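Antibiotic biosynthesis monooxygenase (Thermus thermophilus, PDB 1IUJ) is of unknown function but binds zinc and, by its family, is possibly a monooxygenase. Local coordinates at residues 2-7 against 52-57; 6-11 against 88-93. One frame throughout, in Å; residues are numbered along the deposited sequence.

Interaction 1: residues 2-7 against 52-57; sequences FVTMNR and VMTLWE
Phe2 opens the pairing of two antiparallel strands by bonding both ways with Trp56, its N giving an almost straight hydrogen bond to Trp56 O (2.8 Å, 175°). The phenyl ring, with CG anti to the backbone N (chi1 172°), brings CD2 to 4.1 Å from Trp56 CD1, and that indole atom lies at the edge of the phenyl ring. On the other face of the sheet, Val3 divides its two methyls: CG1 packs at 3.9 Å from Met53 CG, while CG2 runs beside Leu55 CG. Thr4 is the polar centre. It exchanges backbone bonds with Thr54, and its OG1, set between the backbone N and carbonyl carbon (chi1 58°), is gripped by two waters. One, 2.8 Å from Thr4 OG1, also accepts the N-H of Trp56 NE1 and lies in the indole plane, at its edge. The second, 2.6 Å from Thr4 OG1, joins it to Thr54 OG1 and donates to Val52 O, giving the polar atoms of this largely buried face a shared water network. Met5 returns to the apolar face, its extended side chain laying CE alongside Met53 SD at 4.0 Å. Asn6 and Val52 close the register with another reciprocal backbone pair. Both strands are central in a four-stranded antiparallel sheet, between strands 35-43 and 91-100. Helix 59-66 packs on the Phe2, Thr4 and Trp56 face through Phe62 and Trp65, whereas Met5 and Met53 pack against Leu41 and Met53 of the second subunit.

Interaction 2: residues 6-11 against 88-93; sequences NRIPVR and GPNRLE
Arg7 and Arg91 form the hydrogen-bonded pair of an antiparallel beta bridge joining strand 2-8 to strand 91-100, an outer strand of the ferredoxin-like sheet within this chain. Their backbone bonds are reciprocal and equally short, Arg7 N to Arg91 O and Arg91 N to Arg7 O each measuring 2.8 Å. Arg7 O also receives a CA-H...O contact from Asn90 CA at 3.1 Å, so two donors converge on it where the regular pairing gives way to loop. Pro9 then centres an inverse gamma turn, with a weak bond from Val10 N to Ile8 O.

The van der Waals contacts gather around Asn90. Its CB lies 3.6 Å from Asn6 ND2, and the two amide planes stand perpendicular; the Asn6 side chain is also about 4 Å from a bound zinc ion. With CG anti to its carbonyl carbon (chi1 -60°), Asn90 turns its amide obliquely across Ile8, its OD1 3.3 Å from Ile8 CG2. The same oxygen is 3.5 Å from Pro9 CD, while Pro9 CG sits against Gly88 O.

Charge enters at the Arg7 end. Within the chain, Arg7 NH1 and Glu93 OE2 are 4.5 Å apart, the oxygen well out of the guanidinium plane, a proximity of charges only. The stronger partners belong to the second subunit, whose Glu93 forms a salt bridge with Arg7 and whose Arg7 forms one with Glu93. Within the chain a water bridges the pair, accepting from Arg7 NH1 at the guanidinium edge and donating to Glu93 OE2 at 2.7 Å.

From the N terminus, strand 2-8 serves both contacts, pairing along one edge with 52-57 and along the other with 88-93. Interaction 1 closes a loop holding helix 15-29 and strand 35-43; interaction 2 closes a longer one that also takes in strand 50-56 and helices 59-66 and 69-74. Because 6-11 begins inside the first loop and 88-93 lies beyond its end, the two closures cross rather than nest; Asn6 takes part in both, Arg7 only in interaction 2. The contacts meet directly, with a probable hydrogen bond from Met5 N to Glu93 O. Together they place the first strand centrally, tie the last to it, and present one sheet face to the second subunit.

Interaction 1: residues 2-7 against 52-57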
ATOM      1  N   PHE B   2       3.097   0.102  11.631  1.00 12.62           N
ATOM      2  CA  PHE B   2       3.351  -1.163  10.952  1.00 11.79           C
ATOM      3  C   PHE B   2       2.220  -1.353   9.939  1.00 12.29           C
ATOM      4  O   PHE B   2       1.067  -1.055  10.242  1.00 12.12           O
ATOM      5  CB  PHE B   2       3.386  -2.287  11.993  1.00 11.15           C
ATOM      6  CG  PHE B   2       3.441  -3.681  11.424  1.00 10.32           C
ATOM      7  CD1 PHE B   2       4.666  -4.260  11.073  1.00 11.00           C
ATOM      8  CD2 PHE B   2       2.285  -4.440  11.317  1.00  8.71           C
ATOM      9  CE1 PHE B   2       4.737  -5.571  10.572  1.00 10.79           C
ATOM     10  CE2 PHE B   2       2.320  -5.786  10.815  1.00 11.12           C
ATOM     11  CZ  PHE B   2       3.560  -6.348  10.447  1.00 12.37           C
ATOM     12  N   VAL B   3       2.549  -1.762   8.719  1.00 11.68           N
ATOM     13  CA  VAL B   3       1.537  -1.884   7.676  1.00 11.15           C
ATOM     14  C   VAL B   3       1.578  -3.273   7.067  1.00 11.07           C
ATOM     15  O   VAL B   3       2.674  -3.792   6.747  1.00 11.03           O
ATOM     16  CB  VAL B   3       1.783  -0.833   6.546  1.00 12.13           C
ATOM     17  CG1 VAL B   3       0.844  -1.023   5.384  1.00 13.96           C
ATOM     18  CG2 VAL B   3       1.693   0.572   7.097  1.00 12.24           C
ATOM     19  N   THR B   4       0.400  -3.845   6.865  1.00 10.74           N
ATOM     20  CA  THR B   4       0.271  -5.072   6.060  1.00 11.30           C
ATOM     21  C   THR B   4      -0.435  -4.776   4.752  1.00 11.09           C
ATOM     22  O   THR B   4      -1.314  -3.911   4.695  1.00 11.84           O
ATOM     23  CB  THR B   4      -0.485  -6.198   6.776  1.00 11.41           C
ATOM     24  OG1 THR B   4      -1.805  -5.751   7.137  1.00 12.97           O
ATOM     25  CG2 THR B   4       0.170  -6.564   8.079  1.00 11.47           C
ATOM     26  N   MET B   5       0.002  -5.455   3.706  1.00 10.83           N
ATOM     27  CA  MET B   5      -0.698  -5.423   2.424  1.00 10.43           C
ATOM     28  C   MET B   5      -0.986  -6.852   2.016  1.00 10.97           C
ATOM     29  O   MET B   5      -0.075  -7.636   1.778  1.00 11.58           O
ATOM     30  CB  MET B   5       0.137  -4.710   1.359  1.00 12.04           C
ATOM     31  CG  MET B   5       0.367  -3.273   1.684  1.00 13.88           C
ATOM     32  SD  MET B   5       1.086  -2.440   0.268  1.00 17.75           S
ATOM     33  CE  MET B   5       1.398  -0.943   1.043  1.00 21.01           C
ATOM     34  N   ASN B   6      -2.272  -7.201   1.962  1.00 11.70           N
ATOM     35  CA  ASN B   6      -2.666  -8.551   1.596  1.00 11.71           C
ATOM     36  C   ASN B   6      -3.120  -8.474   0.167  1.00 12.89           C
ATOM     37  O   ASN B   6      -4.146  -7.826  -0.121  1.00 13.56           O
ATOM     38  CB  ASN B   6      -3.794  -8.997   2.500  1.00 11.53           C
ATOM     39  CG  ASN B   6      -3.965 -10.523   2.550  1.00 12.99           C
ATOM     40  OD1 ASN B   6      -4.888 -11.019   3.225  1.00 19.30           O
ATOM     41  ND2 ASN B   6      -3.108 -11.261   1.873  1.00 14.67           N
ATOM     42  N   ARG B   7      -2.333  -9.076  -0.719  1.00 12.89           N
ATOM     43  CA  ARG B   7      -2.619  -9.059  -2.162  1.00 13.32           C
ATOM     44  C   ARG B   7      -3.471 -10.267  -2.510  1.00 14.16           C
ATOM     45  O   ARG B   7      -3.041 -11.411  -2.351  1.00 14.92           O
ATOM     46  CB  ARG B   7      -1.302  -9.068  -2.961  1.00 13.16           C
ATOM     47  CG  ARG B   7      -0.302  -7.945  -2.550  1.00 12.29           C
ATOM     48  CD  ARG B   7       1.057  -8.140  -3.183  1.00 12.70           C
ATOM     49  NE  ARG B   7       1.022  -8.154  -4.644  1.00 16.38           N
ATOM     50  CZ  ARG B   7       0.936  -7.053  -5.393  1.00 16.01           C
ATOM     51  NH1 ARG B   7       0.878  -5.851  -4.830  1.00 16.18           N
ATOM     52  NH2 ARG B   7       0.910  -7.159  -6.716  1.00 18.56           N
ATOM     53  N   VAL B  52      -5.579  -5.308   0.372  1.00 12.45           N
ATOM     54  CA  VAL B  52      -6.175  -4.886   1.633  1.00 12.84           C
ATOM     55  C   VAL B  52      -5.000  -4.354   2.443  1.00 12.75           C
ATOM     56  O   VAL B  52      -4.062  -5.109   2.803  1.00 13.04           O
ATOM     57  CB  VAL B  52      -6.845  -6.027   2.372  1.00 12.63           C
ATOM     58  CG1 VAL B  52      -7.284  -5.541   3.761  1.00 13.30           C
ATOM     59  CG2 VAL B  52      -7.996  -6.656   1.552  1.00 15.27           C
ATOM     60  N   MET B  53      -5.060  -3.067   2.749  1.00 12.44           N
ATOM     61  CA  MET B  53      -3.946  -2.404   3.412  1.00 12.98           C
ATOM     62  C   MET B  53      -4.380  -2.031   4.808  1.00 13.26           C
ATOM     63  O   MET B  53      -5.409  -1.362   4.990  1.00 13.26           O
ATOM     64  CB  MET B  53      -3.557  -1.130   2.673  1.00 13.22           C
ATOM     65  CG  MET B  53      -2.391  -0.456   3.336  1.00 16.73           C
ATOM     66  SD  MET B  53      -1.849   0.900   2.352  1.00 25.95           S
ATOM     67  CE  MET B  53      -3.277   1.931   2.334  1.00 26.88           C
ATOM     68  N   THR B  54      -3.598  -2.430   5.796  1.00 12.98           N
ATOM     69  CA  THR B  54      -4.002  -2.184   7.173  1.00 12.99           C
ATOM     70  C   THR B  54      -2.864  -1.567   7.935  1.00 12.30           C
ATOM     71  O   THR B  54      -1.711  -2.006   7.800  1.00 12.85           O
ATOM     72  CB  THR B  54      -4.438  -3.481   7.828  1.00 12.81           C
ATOM     73  OG1 THR B  54      -5.482  -4.089   7.050  1.00 13.10           O
ATOM     74  CG2 THR B  54      -5.089  -3.188   9.227  1.00 13.10           C
ATOM     75  N   LEU B  55      -3.174  -0.483   8.645  1.00 12.17           N
ATOM     76  CA  LEU B  55      -2.196   0.287   9.412  1.00 12.60           C
ATOM     77  C   LEU B  55      -2.372  -0.024  10.882  1.00 12.76           C
ATOM     78  O   LEU B  55      -3.491   0.041  11.393  1.00 13.29           O
ATOM     79  CB  LEU B  55      -2.427   1.791   9.200  1.00 12.83           C
ATOM     80  CG  LEU B  55      -1.871   2.446   7.937  1.00 17.01           C
ATOM     81  CD1 LEU B  55      -2.433   1.801   6.663  1.00 19.77           C
ATOM     82  CD2 LEU B  55      -2.233   3.948   8.026  1.00 17.44           C
ATOM     83  N   TRP B  56      -1.266  -0.354  11.540  1.00 11.11           N
ATOM     84  CA  TRP B  56      -1.255  -0.760  12.963  1.00 11.73           C
ATOM     85  C   TRP B  56      -0.246   0.064  13.753  1.00 12.51           C
ATOM     86  O   TRP B  56       0.775   0.495  13.220  1.00 12.84           O
ATOM     87  CB  TRP B  56      -0.806  -2.236  13.026  1.00 11.52           C
ATOM     88  CG  TRP B  56      -1.831  -3.220  12.461  1.00 10.76           C
ATOM     89  CD1 TRP B  56      -1.806  -3.857  11.249  1.00 13.84           C
ATOM     90  CD2 TRP B  56      -2.975  -3.718  13.151  1.00 14.03           C
ATOM     91  NE1 TRP B  56      -2.905  -4.677  11.121  1.00 15.32           N
ATOM     92  CE2 TRP B  56      -3.630  -4.625  12.287  1.00 13.15           C
ATOM     93  CE3 TRP B  56      -3.521  -3.485  14.422  1.00 14.33           C
ATOM     94  CZ2 TRP B  56      -4.818  -5.278  12.647  1.00 13.89           C
ATOM     95  CZ3 TRP B  56      -4.704  -4.138  14.777  1.00 14.56           C
ATOM     96  CH2 TRP B  56      -5.322  -5.026  13.902  1.00 13.69           C
ATOM     97  N   GLU B  57      -0.498   0.257  15.057  1.00 13.84           N
ATOM     98  CA  GLU B  57       0.473   0.955  15.905  1.00 14.94           C
ATOM     99  C   GLU B  57       1.824   0.237  15.977  1.00 14.17           C
ATOM    100  O   GLU B  57       2.872   0.878  16.122  1.00 15.48           O
ATOM    101  CB  GLU B  57      -0.111   1.079  17.326  1.00 15.89           C
ATOM    102  CG  GLU B  57       0.654   1.941  18.289  1.00 23.10           C
ATOM    103  CD  GLU B  57       0.060   3.327  18.329  1.00 30.61           C
ATOM    104  OE1 GLU B  57       0.411   4.123  17.432  1.00 34.00           O
ATOM    105  OE2 GLU B  57      -0.783   3.604  19.232  1.00 34.19           O
TER
HETATM  106  O   HOH W   1      -3.512  -6.700   9.165  1.00 14.63           O
HETATM  107  O   HOH W   2      -3.877  -5.945   5.551  1.00 15.53           O

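Interaction 2: residues 6-11 against 88-93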
ATOM      1  N   ASN B   6      -2.272  -7.201   1.962  1.00 11.70           N
ATOM      2  CA  ASN B   6      -2.666  -8.551   1.596  1.00 11.71           C
ATOM      3  C   ASN B   6      -3.120  -8.474   0.167  1.00 12.89           C
ATOM      4  O   ASN B   6      -4.146  -7.826  -0.121  1.00 13.56           O
ATOM      5  CB  ASN B   6      -3.794  -8.997   2.500  1.00 11.53           C
ATOM      6  CG  ASN B   6      -3.965 -10.523   2.550  1.00 12.99           C
ATOM      7  OD1 ASN B   6      -4.888 -11.019   3.225  1.00 19.30           O
ATOM      8  ND2 ASN B   6      -3.108 -11.261   1.873  1.00 14.67           N
ATOM      9  N   ARG B   7      -2.333  -9.076  -0.719  1.00 12.89           N
ATOM     10  CA  ARG B   7      -2.619  -9.059  -2.162  1.00 13.32           C
ATOM     11  C   ARG B   7      -3.471 -10.267  -2.510  1.00 14.16           C
ATOM     12  O   ARG B   7      -3.041 -11.411  -2.351  1.00 14.92           O
ATOM     13  CB  ARG B   7      -1.302  -9.068  -2.961  1.00 13.16           C
ATOM     14  CG  ARG B   7      -0.302  -7.945  -2.550  1.00 12.29           C
ATOM     15  CD  ARG B   7       1.057  -8.140  -3.183  1.00 12.70           C
ATOM     16  NE  ARG B   7       1.022  -8.154  -4.644  1.00 16.38           N
ATOM     17  CZ  ARG B   7       0.936  -7.053  -5.393  1.00 16.01           C
ATOM     18  NH1 ARG B   7       0.878  -5.851  -4.830  1.00 16.18           N
ATOM     19  NH2 ARG B   7       0.910  -7.159  -6.716  1.00 18.56           N
ATOM     20  N   ILE B   8      -4.695 -10.002  -2.968  1.00 13.14           N
ATOM     21  CA  ILE B   8      -5.700 -11.045  -3.150  1.00 13.84           C
ATOM     22  C   ILE B   8      -6.121 -11.022  -4.609  1.00 14.15           C
ATOM     23  O   ILE B   8      -6.755 -10.053  -5.045  1.00 15.27           O
ATOM     24  CB  ILE B   8      -6.874 -10.810  -2.185  1.00 14.57           C
ATOM     25  CG1 ILE B   8      -6.364 -10.883  -0.723  1.00 15.02           C
ATOM     26  CG2 ILE B   8      -8.005 -11.819  -2.467  1.00 15.79           C
ATOM     27  CD1 ILE B   8      -7.296 -10.271   0.276  1.00 19.69           C
ATOM     28  N   PRO B   9      -5.763 -12.062  -5.374  1.00 14.50           N
ATOM     29  CA  PRO B   9      -6.037 -12.091  -6.803  1.00 15.68           C
ATOM     30  C   PRO B   9      -7.449 -12.588  -7.064  1.00 15.83           C
ATOM     31  O   PRO B   9      -7.643 -13.719  -7.532  1.00 17.23           O
ATOM     32  CB  PRO B   9      -4.981 -13.082  -7.339  1.00 15.25           C
ATOM     33  CG  PRO B   9      -4.797 -14.039  -6.207  1.00 15.65           C
ATOM     34  CD  PRO B   9      -5.039 -13.269  -4.930  1.00 15.37           C
ATOM     35  N   VAL B  10      -8.417 -11.731  -6.787  1.00 16.65           N
ATOM     36  CA  VAL B  10      -9.832 -12.053  -7.068  1.00 16.95           C
ATOM     37  C   VAL B  10     -10.222 -11.687  -8.484  1.00 17.62           C
ATOM     38  O   VAL B  10      -9.914 -10.585  -8.968  1.00 18.79           O
ATOM     39  CB  VAL B  10     -10.787 -11.420  -6.022  1.00 16.43           C
ATOM     40  CG1 VAL B  10     -10.689  -9.915  -6.011  1.00 16.79           C
ATOM     41  CG2 VAL B  10     -12.237 -11.856  -6.244  1.00 17.21           C
ATOM     42  N   ARG B  11     -10.892 -12.626  -9.154  1.00 17.43           N
ATOM     43  CA  ARG B  11     -11.401 -12.428 -10.518  1.00 18.42           C
ATOM     44  C   ARG B  11     -12.471 -11.321 -10.548  1.00 18.18           C
ATOM     45  O   ARG B  11     -13.210 -11.125  -9.569  1.00 17.56           O
ATOM     46  CB  ARG B  11     -11.962 -13.765 -11.036  1.00 17.27           C
ATOM     47  CG  ARG B  11     -10.938 -14.888 -11.247  1.00 20.12           C
ATOM     48  CD  ARG B  11     -11.528 -16.081 -12.003  1.00 27.11           C
ATOM     49  NE  ARG B  11     -11.240 -17.391 -11.400  1.00 34.60           N
ATOM     50  CZ  ARG B  11     -10.991 -18.511 -12.099  1.00 36.22           C
ATOM     51  NH1 ARG B  11     -10.753 -19.661 -11.469  1.00 36.17           N
ATOM     52  NH2 ARG B  11     -10.965 -18.484 -13.429  1.00 37.23           N
ATOM     53  N   GLY B  88      -5.077 -17.549  -7.563  1.00 22.50           N
ATOM     54  CA  GLY B  88      -3.931 -18.033  -6.816  1.00 22.58           C
ATOM     55  C   GLY B  88      -4.056 -17.711  -5.341  1.00 22.60           C
ATOM     56  O   GLY B  88      -5.069 -17.136  -4.929  1.00 22.05           O
ATOM     57  N   PRO B  89      -3.040 -18.059  -4.545  1.00 21.77           N
ATOM     58  CA  PRO B  89      -3.037 -17.738  -3.117  1.00 21.13           C
ATOM     59  C   PRO B  89      -2.878 -16.244  -2.923  1.00 19.69           C
ATOM     60  O   PRO B  89      -2.391 -15.536  -3.819  1.00 19.44           O
ATOM     61  CB  PRO B  89      -1.794 -18.479  -2.576  1.00 21.50           C
ATOM     62  CG  PRO B  89      -0.930 -18.683  -3.745  1.00 21.90           C
ATOM     63  CD  PRO B  89      -1.828 -18.801  -4.951  1.00 22.93           C
ATOM     64  N   ASN B  90      -3.306 -15.778  -1.765  1.00 19.40           N
ATOM     65  CA  ASN B  90      -3.057 -14.405  -1.392  1.00 18.91           C
ATOM     66  C   ASN B  90      -1.578 -14.290  -1.131  1.00 18.73           C
ATOM     67  O   ASN B  90      -0.913 -15.286  -0.830  1.00 18.89           O
ATOM     68  CB  ASN B  90      -3.871 -14.058  -0.177  1.00 19.47           C
ATOM     69  CG  ASN B  90      -5.357 -14.211  -0.445  1.00 23.08           C
ATOM     70  OD1 ASN B  90      -5.802 -14.097  -1.599  1.00 27.27           O
ATOM     71  ND2 ASN B  90      -6.121 -14.500   0.590  1.00 29.47           N
ATOM     72  N   ARG B  91      -1.056 -13.082  -1.291  1.00 16.36           N
ATOM     73  CA  ARG B  91       0.336 -12.802  -0.948  1.00 16.33           C
ATOM     74  C   ARG B  91       0.359 -11.672   0.058  1.00 13.62           C
ATOM     75  O   ARG B  91      -0.037 -10.540  -0.244  1.00 13.70           O
ATOM     76  CB  ARG B  91       1.145 -12.453  -2.198  1.00 16.64           C
ATOM     77  CG  ARG B  91       1.420 -13.676  -3.055  1.00 23.69           C
ATOM     78  CD  ARG B  91       2.073 -14.847  -2.295  1.00 29.76           C
ATOM     79  NE  ARG B  91       1.839 -16.160  -2.907  1.00 34.06           N
ATOM     80  CZ  ARG B  91       2.256 -16.532  -4.133  1.00 38.90           C
ATOM     81  NH1 ARG B  91       1.999 -17.759  -4.580  1.00 40.40           N
ATOM     82  NH2 ARG B  91       2.929 -15.689  -4.917  1.00 40.70           N
ATOM     83  N   LEU B  92       0.841 -11.995   1.252  1.00 11.29           N
ATOM     84  CA  LEU B  92       0.907 -11.019   2.333  1.00 11.61           C
ATOM     85  C   LEU B  92       2.308 -10.379   2.427  1.00 11.69           C
ATOM     86  O   LEU B  92       3.315 -11.093   2.482  1.00 10.71           O
ATOM     87  CB  LEU B  92       0.533 -11.693   3.658  1.00 11.76           C
ATOM     88  CG  LEU B  92       0.584 -10.822   4.927  1.00 13.10           C
ATOM     89  CD1 LEU B  92      -0.416  -9.658   4.962  1.00 13.30           C
ATOM     90  CD2 LEU B  92       0.384 -11.701   6.191  1.00 14.59           C
ATOM     91  N   GLU B  93       2.332  -9.043   2.443  1.00 11.19           N
ATOM     92  CA  GLU B  93       3.545  -8.244   2.602  1.00 11.31           C
ATOM     93  C   GLU B  93       3.404  -7.404   3.882  1.00 11.05           C
ATOM     94  O   GLU B  93       2.282  -7.035   4.259  1.00 13.03           O
ATOM     95  CB  GLU B  93       3.677  -7.296   1.427  1.00 12.33           C
ATOM     96  CG  GLU B  93       3.904  -7.975   0.090  1.00 13.75           C
ATOM     97  CD  GLU B  93       4.427  -6.994  -0.940  1.00 12.03           C
ATOM     98  OE1 GLU B  93       5.563  -7.213  -1.387  1.00 20.63           O
ATOM     99  OE2 GLU B  93       3.693  -6.056  -1.265  1.00 15.73           O
TER
HETATM  100  O   HOH W   3       1.293  -4.934  -1.980  1.00 19.38           O